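Local atomic coordinates of single domain haemoglobin (Campylobacter jejuni, PDB entry 2WY4), a protein that binds haem b and, like other globins, probably oxygen, and may also act as a nitric oxide dioxygenase. Residues 6-17 / 60-68; 94-105 / 116-124. All blocks are in the same frame, centred on the assembly; numbering follows the deposited sequence.

Both interactions are built on antiparallel helices of a single globin chain (the first also takes in the residues just past the end of helix 51-65), their centres about 14 Å apart. Interaction 1 closes along the chain before interaction 2 begins. Trp119 of interaction 2 joins them: its indole packs with CE2 3.6 Å from CD1 of Ile9 and with CH2 3.8 Å from CG2 of Ile60, both residues of interaction 1. Interaction 2 reaches the haem directly, since Tyr94 and Val97 line its pocket and the side chain of Tyr94 comes within about 3 Å of that of the axial ligand His84. Interaction 1 lies farther out, with the side chain of Ile60 about 5 Å from the haem.

Interaction 1 of 2, residues 6-17 / 60-68; sequences IQIIKDCVPILQ and ILMAAKNIE
Leu61 pushes its CD2 methyl into the side of helix 4-34, beside the side chain of Leu16, which slides past it in the opposite direction. That methyl is 3.5 Å from Leu16 CB and 3.8 Å from Val13 CG1, and it also meets the carbonyl oxygen of Val13. A leucine suits this place because its long branched end can bridge the step between two turns. The side chains of Leu16 and Ile60 cross at about a right angle, CD1 of Leu16 touching CG2 of Ile60.

One turn farther on, where the backbones approach most closely, Ala64 turns its small CB into the gap between two branched residues. Ile9 CG2 lies 3.6 Å from Ala64 CB, and Val13 CG2 touches the same methyl. With CG2 of Ile9 placed anti to the backbone N (CG1 has chi1 -65°), this branch is the one that faces the alanine. The short side chain lets the axes of 6-17 and 60-65 approach to 9.0 Å at 149°.

Past the last turn of helix 51-65, Ile6 crosses Glu68 at about a right angle. Its CG2 rests 3.5 Å from Glu68 CG and hardly farther from CD, so the methyl lies along the glutamate up to its carboxylate carbon. A water accepts from Glu68 N and donates to Glu68 OE1. Lys10 heads for the carbonyls of this helix end, but the position of its NZ in the conformer given is doubtful.

The chemistry is therefore chiefly apolar: methyl packing joins the first helix to the haem-flanking helix 51-65, while the charged Lys10 and Glu68 lie where that helix ends.

Interaction 2 of 2, residues 94-105 / 116-124; sequences YPIVGACLLKAI and LKAWEVAYG. With HEM (protoporphyrin IX containing Fe), chain B.
Tyr123 lays its ring against the backbone of helix 94-109, and its OH donates a hydrogen bond of 2.8 Å to the carbonyl oxygen of Tyr94. The donor stands 23° off the carbonyl plane, and the same oxygen also accepts from Gly98 N, so two bonds grip it. Glycine fits at 98 because, without a side chain, its CA can lie over the face of the Tyr123 ring, offset toward the rim, 3.7 Å from the centroid in a CH-pi contact. CG lies anti to the backbone N of Tyr123 (chi1 -180°), which carries the ring across to its knob-into-hole seat among Tyr94, Val97, Gly98 and Leu101.

Flanking this seat, Leu102 CD1 meets Glu120 CG at 3.7 Å and also reaches Leu116 and Trp119. Ile105 places CD1 over one face of the Trp119 indole, 4.1 Å from the centroid of the five-membered ring.

Tyr94 and Val97 carry the packing on to the haem. The methyl CMC lies over the centre of one face of the Tyr94 ring, and Val97 CG2 approaches CMC to 3.4 Å. The phenol of Tyr94 is held by a hydrogen bond to Glu134, farther along helix 113-139.

Antiparallel helices 94-109 and 113-139 form the G-H pair of the globin fold, and Tyr94 brings the pair to the proximal side of the haem, close to the axial His84.

Interaction 1 of 2, residues 6-17 / 60-68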
loop_
_atom_site.group_PDB
_atom_site.type_symbol
_atom_site.label_atom_id
_atom_site.label_comp_id
_atom_site.label_asym_id
_atom_site.label_seq_id
_atom_site.Cartn_x
_atom_site.Cartn_y
_atom_site.Cartn_z
ATOM N N ILE A 6 -2.835 -17.073 -1.049
ATOM C CA ILE A 6 -3.429 -16.356 -2.180
ATOM C C ILE A 6 -4.910 -16.143 -1.925
ATOM O O ILE A 6 -5.430 -15.055 -2.127
ATOM C CB ILE A 6 -3.208 -17.141 -3.499
ATOM C CG1 ILE A 6 -1.741 -17.098 -3.903
ATOM C CG2 ILE A 6 -4.070 -16.579 -4.626
ATOM C CD1 ILE A 6 -1.362 -18.087 -4.980
ATOM N N GLN A 7 -5.592 -17.194 -1.497
ATOM C CA GLN A 7 -7.018 -17.095 -1.269
ATOM C C GLN A 7 -7.350 -16.113 -0.154
ATOM O O GLN A 7 -8.335 -15.388 -0.241
ATOM C CB GLN A 7 -7.652 -18.457 -1.022
ATOM C CG GLN A 7 -9.169 -18.377 -0.895
ATOM C CD GLN A 7 -9.797 -18.044 -2.207
ATOM O OE1 GLN A 7 -9.634 -18.785 -3.179
ATOM N NE2 GLN A 7 -10.509 -16.931 -2.261
ATOM N N ILE A 8 -6.546 -16.074 0.903
ATOM C CA ILE A 8 -6.764 -15.115 1.969
ATOM C C ILE A 8 -6.690 -13.703 1.401
ATOM O O ILE A 8 -7.539 -12.866 1.711
ATOM C CB ILE A 8 -5.725 -15.293 3.074
ATOM C CG1 ILE A 8 -6.128 -16.474 3.943
ATOM C CG2 ILE A 8 -5.661 -14.057 3.967
ATOM C CD1 ILE A 8 -5.031 -16.926 4.979
ATOM N N ILE A 9 -5.679 -13.419 0.583
ATOM C CA ILE A 9 -5.594 -12.090 -0.008
ATOM C C ILE A 9 -6.823 -11.799 -0.861
ATOM O O ILE A 9 -7.400 -10.721 -0.747
ATOM C CB ILE A 9 -4.264 -11.913 -0.778
ATOM C CG1 ILE A 9 -3.067 -11.981 0.178
ATOM C CG2 ILE A 9 -4.256 -10.591 -1.578
ATOM C CD1 ILE A 9 -3.099 -11.050 1.327
ATOM N N LYS A 10 -7.260 -12.740 -1.693
ATOM C CA LYS A 10 -8.492 -12.534 -2.480
ATOM C C LYS A 10 -9.697 -12.302 -1.578
ATOM O O LYS A 10 -10.559 -11.466 -1.897
ATOM C CB LYS A 10 -8.766 -13.724 -3.405
ATOM C CG LYS A 10 -7.694 -13.979 -4.430
ATOM C CD LYS A 10 -7.398 -12.772 -5.275
ATOM C CE LYS A 10 -6.531 -13.147 -6.471
ATOM N NZ LYS A 10 -6.111 -11.947 -7.223
ATOM N N ASP A 11 -9.790 -13.015 -0.466
ATOM C CA ASP A 11 -10.903 -12.896 0.457
ATOM C C ASP A 11 -10.965 -11.496 1.030
ATOM O O ASP A 11 -12.004 -11.037 1.465
ATOM C CB ASP A 11 -10.751 -13.874 1.641
ATOM C CG ASP A 11 -10.956 -15.334 1.275
ATOM O OD1 ASP A 11 -11.482 -15.678 0.203
ATOM O OD2 ASP A 11 -10.617 -16.212 2.083
ATOM N N CYS A 12 -9.829 -10.828 1.053
ATOM C CA CYS A 12 -9.750 -9.481 1.596
ATOM C C CYS A 12 -10.170 -8.406 0.612
ATOM O O CYS A 12 -10.422 -7.272 1.031
ATOM C CB CYS A 12 -8.350 -9.197 2.142
ATOM S SG CYS A 12 -8.004 -10.134 3.662
ATOM N N VAL A 13 -10.261 -8.735 -0.683
ATOM C CA VAL A 13 -10.751 -7.759 -1.665
ATOM C C VAL A 13 -12.093 -7.102 -1.246
ATOM O O VAL A 13 -12.196 -5.889 -1.178
ATOM C CB VAL A 13 -10.765 -8.323 -3.085
ATOM C CG1 VAL A 13 -11.505 -7.370 -4.036
ATOM C CG2 VAL A 13 -9.359 -8.523 -3.575
ATOM N N PRO A 14 -13.119 -7.881 -0.959
ATOM C CA PRO A 14 -14.385 -7.284 -0.526
ATOM C C PRO A 14 -14.286 -6.423 0.721
ATOM O O PRO A 14 -14.994 -5.419 0.865
ATOM C CB PRO A 14 -15.282 -8.505 -0.251
ATOM C CG PRO A 14 -14.619 -9.649 -0.837
ATOM C CD PRO A 14 -13.226 -9.330 -1.093
ATOM N N ILE A 15 -13.413 -6.818 1.639
ATOM C CA ILE A 15 -13.243 -6.066 2.864
ATOM C C ILE A 15 -12.706 -4.691 2.547
ATOM O O ILE A 15 -13.120 -3.684 3.114
ATOM C CB ILE A 15 -12.272 -6.824 3.818
ATOM C CG1 ILE A 15 -12.887 -8.173 4.215
ATOM C CG2 ILE A 15 -11.920 -5.968 5.026
ATOM C CD1 ILE A 15 -11.949 -9.044 5.108
ATOM N N LEU A 16 -11.770 -4.657 1.615
ATOM C CA LEU A 16 -11.182 -3.419 1.175
ATOM C C LEU A 16 -12.150 -2.618 0.295
ATOM O O LEU A 16 -12.114 -1.389 0.303
ATOM C CB LEU A 16 -9.895 -3.686 0.397
ATOM C CG LEU A 16 -8.698 -4.315 1.099
ATOM C CD1 LEU A 16 -7.713 -4.926 0.112
ATOM C CD2 LEU A 16 -8.020 -3.247 1.861
ATOM N N GLN A 17 -12.982 -3.307 -0.475
ATOM C CA GLN A 17 -14.004 -2.599 -1.262
ATOM C C GLN A 17 -14.941 -1.851 -0.315
ATOM O O GLN A 17 -15.383 -0.744 -0.634
ATOM C CB GLN A 17 -14.835 -3.579 -2.116
ATOM C CG GLN A 17 -14.138 -4.092 -3.331
ATOM C CD GLN A 17 -14.946 -5.128 -4.072
ATOM O OE1 GLN A 17 -15.070 -6.247 -3.627
ATOM N NE2 GLN A 17 -15.539 -4.719 -5.191
ATOM N N ILE A 60 -4.150 -0.755 -3.265
ATOM C CA ILE A 60 -4.038 -1.997 -2.524
ATOM C C ILE A 60 -4.984 -3.019 -3.132
ATOM O O ILE A 60 -4.624 -4.174 -3.290
ATOM C CB ILE A 60 -4.254 -1.761 -1.000
ATOM C CG1 ILE A 60 -3.146 -0.862 -0.456
ATOM C CG2 ILE A 60 -4.228 -3.097 -0.258
ATOM C CD1 ILE A 60 -3.369 -0.350 0.936
ATOM N N LEU A 61 -6.211 -2.602 -3.446
ATOM C CA LEU A 61 -7.144 -3.504 -4.120
ATOM C C LEU A 61 -6.554 -4.028 -5.416
ATOM O O LEU A 61 -6.718 -5.196 -5.755
ATOM C CB LEU A 61 -8.431 -2.772 -4.444
ATOM C CG LEU A 61 -9.405 -2.659 -3.279
ATOM C CD1 LEU A 61 -10.405 -1.569 -3.531
ATOM C CD2 LEU A 61 -10.137 -3.979 -3.108
ATOM N N MET A 62 -5.943 -3.135 -6.187
ATOM C CA MET A 62 -5.345 -3.523 -7.449
ATOM C C MET A 62 -4.294 -4.602 -7.229
ATOM O O MET A 62 -4.188 -5.536 -8.009
ATOM C CB MET A 62 -4.710 -2.308 -8.135
ATOM C CG MET A 62 -4.284 -2.521 -9.542
ATOM S SD MET A 62 -5.775 -2.816 -10.598
ATOM C CE MET A 62 -5.027 -2.436 -12.177
ATOM N N ALA A 63 -3.500 -4.448 -6.173
ATOM C CA ALA A 63 -2.449 -5.424 -5.900
ATOM C C ALA A 63 -3.064 -6.756 -5.425
ATOM O O ALA A 63 -2.652 -7.833 -5.842
ATOM C CB ALA A 63 -1.493 -4.867 -4.853
ATOM N N ALA A 64 -4.036 -6.676 -4.534
ATOM C CA ALA A 64 -4.669 -7.901 -4.029
ATOM C C ALA A 64 -5.322 -8.688 -5.170
ATOM O O ALA A 64 -5.212 -9.900 -5.244
ATOM C CB ALA A 64 -5.686 -7.558 -2.934
ATOM N N LYS A 65 -5.997 -7.981 -6.074
ATOM C CA LYS A 65 -6.595 -8.628 -7.238
ATOM C C LYS A 65 -5.577 -9.334 -8.106
ATOM O O LYS A 65 -5.875 -10.375 -8.686
ATOM C CB LYS A 65 -7.306 -7.602 -8.130
ATOM C CG LYS A 65 -8.618 -7.032 -7.598
ATOM C CD LYS A 65 -9.097 -5.804 -8.425
ATOM C CE LYS A 65 -9.130 -6.060 -9.912
ATOM N NZ LYS A 65 -10.197 -6.970 -10.402
ATOM N N ASN A 66 -4.373 -8.788 -8.162
ATOM C CA ASN A 66 -3.339 -9.330 -9.028
ATOM C C ASN A 66 -2.209 -10.000 -8.272
ATOM O O ASN A 66 -1.101 -10.170 -8.794
ATOM C CB ASN A 66 -2.786 -8.213 -9.927
ATOM C CG ASN A 66 -3.831 -7.669 -10.881
ATOM O OD1 ASN A 66 -4.333 -6.540 -10.712
ATOM N ND2 ASN A 66 -4.188 -8.486 -11.864
ATOM N N ILE A 67 -2.503 -10.417 -7.048
ATOM C CA ILE A 67 -1.401 -10.912 -6.205
ATOM C C ILE A 67 -0.645 -12.144 -6.764
ATOM O O ILE A 67 0.541 -12.310 -6.507
ATOM C CB ILE A 67 -1.882 -11.172 -4.789
ATOM C CG1 ILE A 67 -0.674 -11.322 -3.838
ATOM C CG2 ILE A 67 -2.769 -12.403 -4.767
ATOM C CD1 ILE A 67 0.221 -10.107 -3.806
ATOM N N GLU A 68 -1.315 -12.965 -7.565
ATOM C CA GLU A 68 -0.673 -14.132 -8.192
ATOM C C GLU A 68 0.230 -13.737 -9.356
ATOM O O GLU A 68 1.093 -14.507 -9.764
ATOM C CB GLU A 68 -1.733 -15.096 -8.713
ATOM C CG GLU A 68 -2.510 -15.784 -7.615
ATOM C CD GLU A 68 -3.621 -16.660 -8.164
ATOM O OE1 GLU A 68 -4.734 -16.140 -8.386
ATOM O OE2 GLU A 68 -3.382 -17.865 -8.406
HETATM O O HOH W 1 -4.083 -12.946 -8.526
#

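Interaction 2 of 2, residues 94-105 / 116-124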
loop_
_atom_site.group_PDB
_atom_site.type_symbol
_atom_site.label_atom_id
_atom_site.label_comp_id
_atom_site.label_asym_id
_atom_site.label_seq_id
_atom_site.Cartn_x
_atom_site.Cartn_y
_atom_site.Cartn_z
ATOM N N TYR A 94 9.822 2.080 1.904
ATOM C CA TYR A 94 8.862 0.991 1.808
ATOM C C TYR A 94 8.693 0.189 3.114
ATOM O O TYR A 94 7.555 -0.180 3.430
ATOM C CB TYR A 94 9.077 0.102 0.560
ATOM C CG TYR A 94 8.581 0.746 -0.702
ATOM C CD1 TYR A 94 9.355 1.669 -1.376
ATOM C CD2 TYR A 94 7.310 0.474 -1.191
ATOM C CE1 TYR A 94 8.888 2.304 -2.491
ATOM C CE2 TYR A 94 6.839 1.106 -2.307
ATOM C CZ TYR A 94 7.630 2.006 -2.957
ATOM O OH TYR A 94 7.160 2.624 -4.097
ATOM N N PRO A 95 9.765 -0.118 3.882
ATOM C CA PRO A 95 9.544 -0.765 5.176
ATOM C C PRO A 95 8.714 0.096 6.181
ATOM O O PRO A 95 8.060 -0.446 7.097
ATOM C CB PRO A 95 10.973 -1.012 5.686
ATOM C CG PRO A 95 11.799 -1.042 4.484
ATOM C CD PRO A 95 11.203 0.002 3.591
ATOM N N ILE A 96 8.765 1.419 6.046
ATOM C CA ILE A 96 7.968 2.290 6.899
ATOM C C ILE A 96 6.500 2.104 6.562
ATOM O O ILE A 96 5.655 1.902 7.411
ATOM C CB ILE A 96 8.395 3.762 6.720
ATOM C CG1 ILE A 96 9.802 3.955 7.277
ATOM C CG2 ILE A 96 7.437 4.654 7.407
ATOM C CD1 ILE A 96 10.401 5.327 6.968
ATOM N N VAL A 97 6.190 2.207 5.277
ATOM C CA VAL A 97 4.828 1.983 4.814
ATOM C C VAL A 97 4.324 0.604 5.221
ATOM O O VAL A 97 3.189 0.460 5.671
ATOM C CB VAL A 97 4.701 2.253 3.273
ATOM C CG1 VAL A 97 3.417 1.680 2.711
ATOM C CG2 VAL A 97 4.801 3.751 3.029
ATOM N N GLY A 98 5.164 -0.423 5.079
ATOM C CA GLY A 98 4.716 -1.755 5.441
ATOM C C GLY A 98 4.388 -1.866 6.930
ATOM O O GLY A 98 3.411 -2.491 7.308
ATOM N N ALA A 99 5.239 -1.298 7.772
ATOM C CA ALA A 99 4.991 -1.368 9.198
ATOM C C ALA A 99 3.678 -0.659 9.553
ATOM O O ALA A 99 2.868 -1.185 10.317
ATOM C CB ALA A 99 6.160 -0.781 9.969
ATOM N N CYS A 100 3.440 0.502 8.942
ATOM C CA CYS A 100 2.249 1.260 9.267
ATOM C C CYS A 100 0.998 0.595 8.676
ATOM O O CYS A 100 -0.045 0.570 9.307
ATOM C CB CYS A 100 2.365 2.678 8.734
ATOM S SG CYS A 100 3.682 3.623 9.516
ATOM N N LEU A 101 1.120 0.045 7.478
ATOM C CA LEU A 101 -0.011 -0.642 6.880
ATOM C C LEU A 101 -0.389 -1.897 7.667
ATOM O O LEU A 101 -1.563 -2.150 7.935
ATOM C CB LEU A 101 0.266 -1.032 5.433
ATOM C CG LEU A 101 -0.876 -1.745 4.708
ATOM C CD1 LEU A 101 -2.106 -0.829 4.598
ATOM C CD2 LEU A 101 -0.407 -2.213 3.356
ATOM N N LEU A 102 0.595 -2.701 8.051
ATOM C CA LEU A 102 0.298 -3.895 8.821
ATOM C C LEU A 102 -0.327 -3.557 10.171
ATOM O O LEU A 102 -1.240 -4.259 10.648
ATOM C CB LEU A 102 1.535 -4.804 8.984
ATOM C CG LEU A 102 1.610 -5.863 7.855
ATOM C CD1 LEU A 102 0.611 -6.986 8.072
ATOM C CD2 LEU A 102 1.417 -5.272 6.444
ATOM N N LYS A 103 0.128 -2.478 10.786
ATOM C CA LYS A 103 -0.472 -2.048 12.023
ATOM C C LYS A 103 -1.924 -1.597 11.824
ATOM O O LYS A 103 -2.781 -1.899 12.624
ATOM C CB LYS A 103 0.369 -0.956 12.696
ATOM C CG LYS A 103 -0.236 -0.492 13.975
ATOM C CD LYS A 103 0.731 0.302 14.810
ATOM C CE LYS A 103 0.701 1.773 14.522
ATOM N NZ LYS A 103 1.023 2.545 15.770
ATOM N N ALA A 104 -2.176 -0.865 10.744
ATOM C CA ALA A 104 -3.525 -0.420 10.433
ATOM C C ALA A 104 -4.443 -1.631 10.254
ATOM O O ALA A 104 -5.590 -1.632 10.714
ATOM C CB ALA A 104 -3.520 0.436 9.138
ATOM N N ILE A 105 -3.917 -2.657 9.587
ATOM C CA ILE A 105 -4.675 -3.877 9.361
ATOM C C ILE A 105 -5.005 -4.573 10.689
ATOM O O ILE A 105 -6.121 -4.973 10.940
ATOM C CB ILE A 105 -3.923 -4.815 8.384
ATOM C CG1 ILE A 105 -4.008 -4.261 6.961
ATOM C CG2 ILE A 105 -4.499 -6.242 8.416
ATOM C CD1 ILE A 105 -3.132 -5.033 5.983
ATOM N N LEU A 116 -2.756 -12.030 8.914
ATOM C CA LEU A 116 -1.655 -11.102 9.102
ATOM C C LEU A 116 -0.399 -11.552 8.340
ATOM O O LEU A 116 0.267 -10.761 7.679
ATOM C CB LEU A 116 -1.320 -10.967 10.586
ATOM C CG LEU A 116 -2.030 -9.954 11.432
ATOM C CD1 LEU A 116 -1.433 -9.926 12.825
ATOM C CD2 LEU A 116 -1.942 -8.564 10.788
ATOM N N LYS A 117 -0.053 -12.834 8.479
ATOM C CA LYS A 117 1.096 -13.406 7.774
ATOM C C LYS A 117 0.945 -13.252 6.257
ATOM O O LYS A 117 1.882 -12.883 5.522
ATOM C CB LYS A 117 1.241 -14.889 8.162
ATOM C CG LYS A 117 2.548 -15.532 7.759
ATOM C CD LYS A 117 3.743 -14.776 8.342
ATOM C CE LYS A 117 4.856 -15.706 8.827
ATOM N NZ LYS A 117 4.612 -16.079 10.231
ATOM N N ALA A 118 -0.272 -13.485 5.780
ATOM C CA ALA A 118 -0.498 -13.420 4.364
ATOM C C ALA A 118 -0.254 -11.981 3.879
ATOM O O ALA A 118 0.330 -11.789 2.825
ATOM C CB ALA A 118 -1.899 -13.928 4.019
ATOM N N TRP A 119 -0.673 -10.988 4.664
ATOM C CA TRP A 119 -0.456 -9.583 4.262
ATOM C C TRP A 119 0.995 -9.165 4.398
ATOM O O TRP A 119 1.498 -8.358 3.624
ATOM C CB TRP A 119 -1.364 -8.660 5.097
ATOM C CG TRP A 119 -2.724 -8.513 4.420
ATOM C CD1 TRP A 119 -3.906 -9.145 4.732
ATOM C CD2 TRP A 119 -2.974 -7.802 3.208
ATOM N NE1 TRP A 119 -4.884 -8.807 3.819
ATOM C CE2 TRP A 119 -4.320 -8.010 2.860
ATOM C CE3 TRP A 119 -2.184 -7.010 2.372
ATOM C CZ2 TRP A 119 -4.902 -7.402 1.757
ATOM C CZ3 TRP A 119 -2.758 -6.423 1.276
ATOM C CH2 TRP A 119 -4.088 -6.645 0.965
ATOM N N GLU A 120 1.693 -9.738 5.377
ATOM C CA GLU A 120 3.117 -9.432 5.534
ATOM C C GLU A 120 3.860 -9.901 4.280
ATOM O O GLU A 120 4.683 -9.186 3.697
ATOM C CB GLU A 120 3.725 -10.149 6.741
ATOM C CG GLU A 120 3.155 -9.726 8.068
ATOM C CD GLU A 120 3.906 -10.353 9.229
ATOM O OE1 GLU A 120 4.700 -11.291 8.992
ATOM O OE2 GLU A 120 3.705 -9.895 10.366
ATOM N N VAL A 121 3.555 -11.125 3.859
ATOM C CA VAL A 121 4.163 -11.685 2.665
ATOM C C VAL A 121 3.773 -10.909 1.383
ATOM O O VAL A 121 4.630 -10.580 0.538
ATOM C CB VAL A 121 3.782 -13.173 2.547
ATOM C CG1 VAL A 121 4.260 -13.762 1.266
ATOM C CG2 VAL A 121 4.377 -13.977 3.718
ATOM N N ALA A 122 2.487 -10.651 1.228
ATOM C CA ALA A 122 2.010 -9.937 0.058
ATOM C C ALA A 122 2.636 -8.570 -0.014
ATOM O O ALA A 122 3.030 -8.142 -1.086
ATOM C CB ALA A 122 0.509 -9.804 0.072
ATOM N N TYR A 123 2.670 -7.860 1.104
ATOM C CA TYR A 123 3.258 -6.527 1.074
ATOM C C TYR A 123 4.709 -6.565 0.591
ATOM O O TYR A 123 5.144 -5.748 -0.194
ATOM C CB TYR A 123 3.177 -5.790 2.419
ATOM C CG TYR A 123 3.805 -4.407 2.288
ATOM C CD1 TYR A 123 3.072 -3.356 1.725
ATOM C CD2 TYR A 123 5.129 -4.192 2.577
ATOM C CE1 TYR A 123 3.618 -2.146 1.530
ATOM C CE2 TYR A 123 5.692 -2.954 2.404
ATOM C CZ TYR A 123 4.946 -1.933 1.844
ATOM O OH TYR A 123 5.523 -0.695 1.645
ATOM N N GLY A 124 5.481 -7.536 1.078
ATOM C CA GLY A 124 6.836 -7.607 0.617
ATOM C C GLY A 124 6.903 -7.718 -0.892
ATOM O O GLY A 124 7.744 -7.085 -1.529
HETATM C CHA HEM B . 0.974 8.703 -3.911
HETATM C CHB HEM B . 0.235 3.952 -3.786
HETATM C CHC HEM B . 4.225 3.440 -1.132
HETATM C CHD HEM B . 4.573 8.265 -0.730
HETATM C C1A HEM B . 0.475 7.484 -4.180
HETATM C C2A HEM B . -0.658 7.179 -5.001
HETATM C C3A HEM B . -0.892 5.854 -4.965
HETATM C C4A HEM B . 0.122 5.300 -4.087
HETATM C CMA HEM B . -1.993 5.092 -5.717
HETATM C CAA HEM B . -1.459 8.232 -5.806
HETATM C CBA HEM B . -0.601 8.887 -6.890
HETATM C CGA HEM B . -0.662 8.308 -8.266
HETATM O O1A HEM B . -1.597 7.522 -8.571
HETATM O O2A HEM B . 0.229 8.702 -9.100
HETATM C C1B HEM B . 1.237 3.407 -3.027
HETATM C C2B HEM B . 1.409 2.022 -2.772
HETATM C C3B HEM B . 2.524 1.880 -2.036
HETATM C C4B HEM B . 3.079 3.168 -1.812
HETATM C CMB HEM B . 0.434 0.931 -3.195
HETATM C CAB HEM B . 3.151 0.613 -1.439
HETATM C CBB HEM B . 3.268 -0.504 -2.135
HETATM C C1C HEM B . 4.725 4.682 -0.817
HETATM C C2C HEM B . 5.899 5.013 -0.091
HETATM C C3C HEM B . 5.952 6.324 0.017
HETATM C C4C HEM B . 4.792 6.905 -0.608
HETATM C CMC HEM B . 6.938 3.990 0.397
HETATM C CAC HEM B . 7.044 7.115 0.719
HETATM C CBC HEM B . 6.717 7.901 1.752
HETATM C C1D HEM B . 3.620 8.799 -1.575
HETATM C C2D HEM B . 3.434 10.192 -1.719
HETATM C C3D HEM B . 2.334 10.375 -2.703
HETATM C C4D HEM B . 1.968 9.046 -3.067
HETATM C CMD HEM B . 4.221 11.281 -1.023
HETATM C CAD HEM B . 1.708 11.667 -3.198
HETATM C CBD HEM B . 0.349 11.832 -2.523
HETATM C CGD HEM B . -0.244 13.201 -2.666
HETATM O O1D HEM B . -0.720 13.722 -1.651
HETATM O O2D HEM B . -0.245 13.719 -3.815
HETATM N NA HEM B . 0.948 6.321 -3.610
HETATM N NB HEM B . 2.275 4.090 -2.447
HETATM N NC HEM B . 4.060 5.859 -1.129
HETATM N ND HEM B . 2.730 8.121 -2.375
HETATM FE FE HEM B . 2.506 6.101 -2.409
#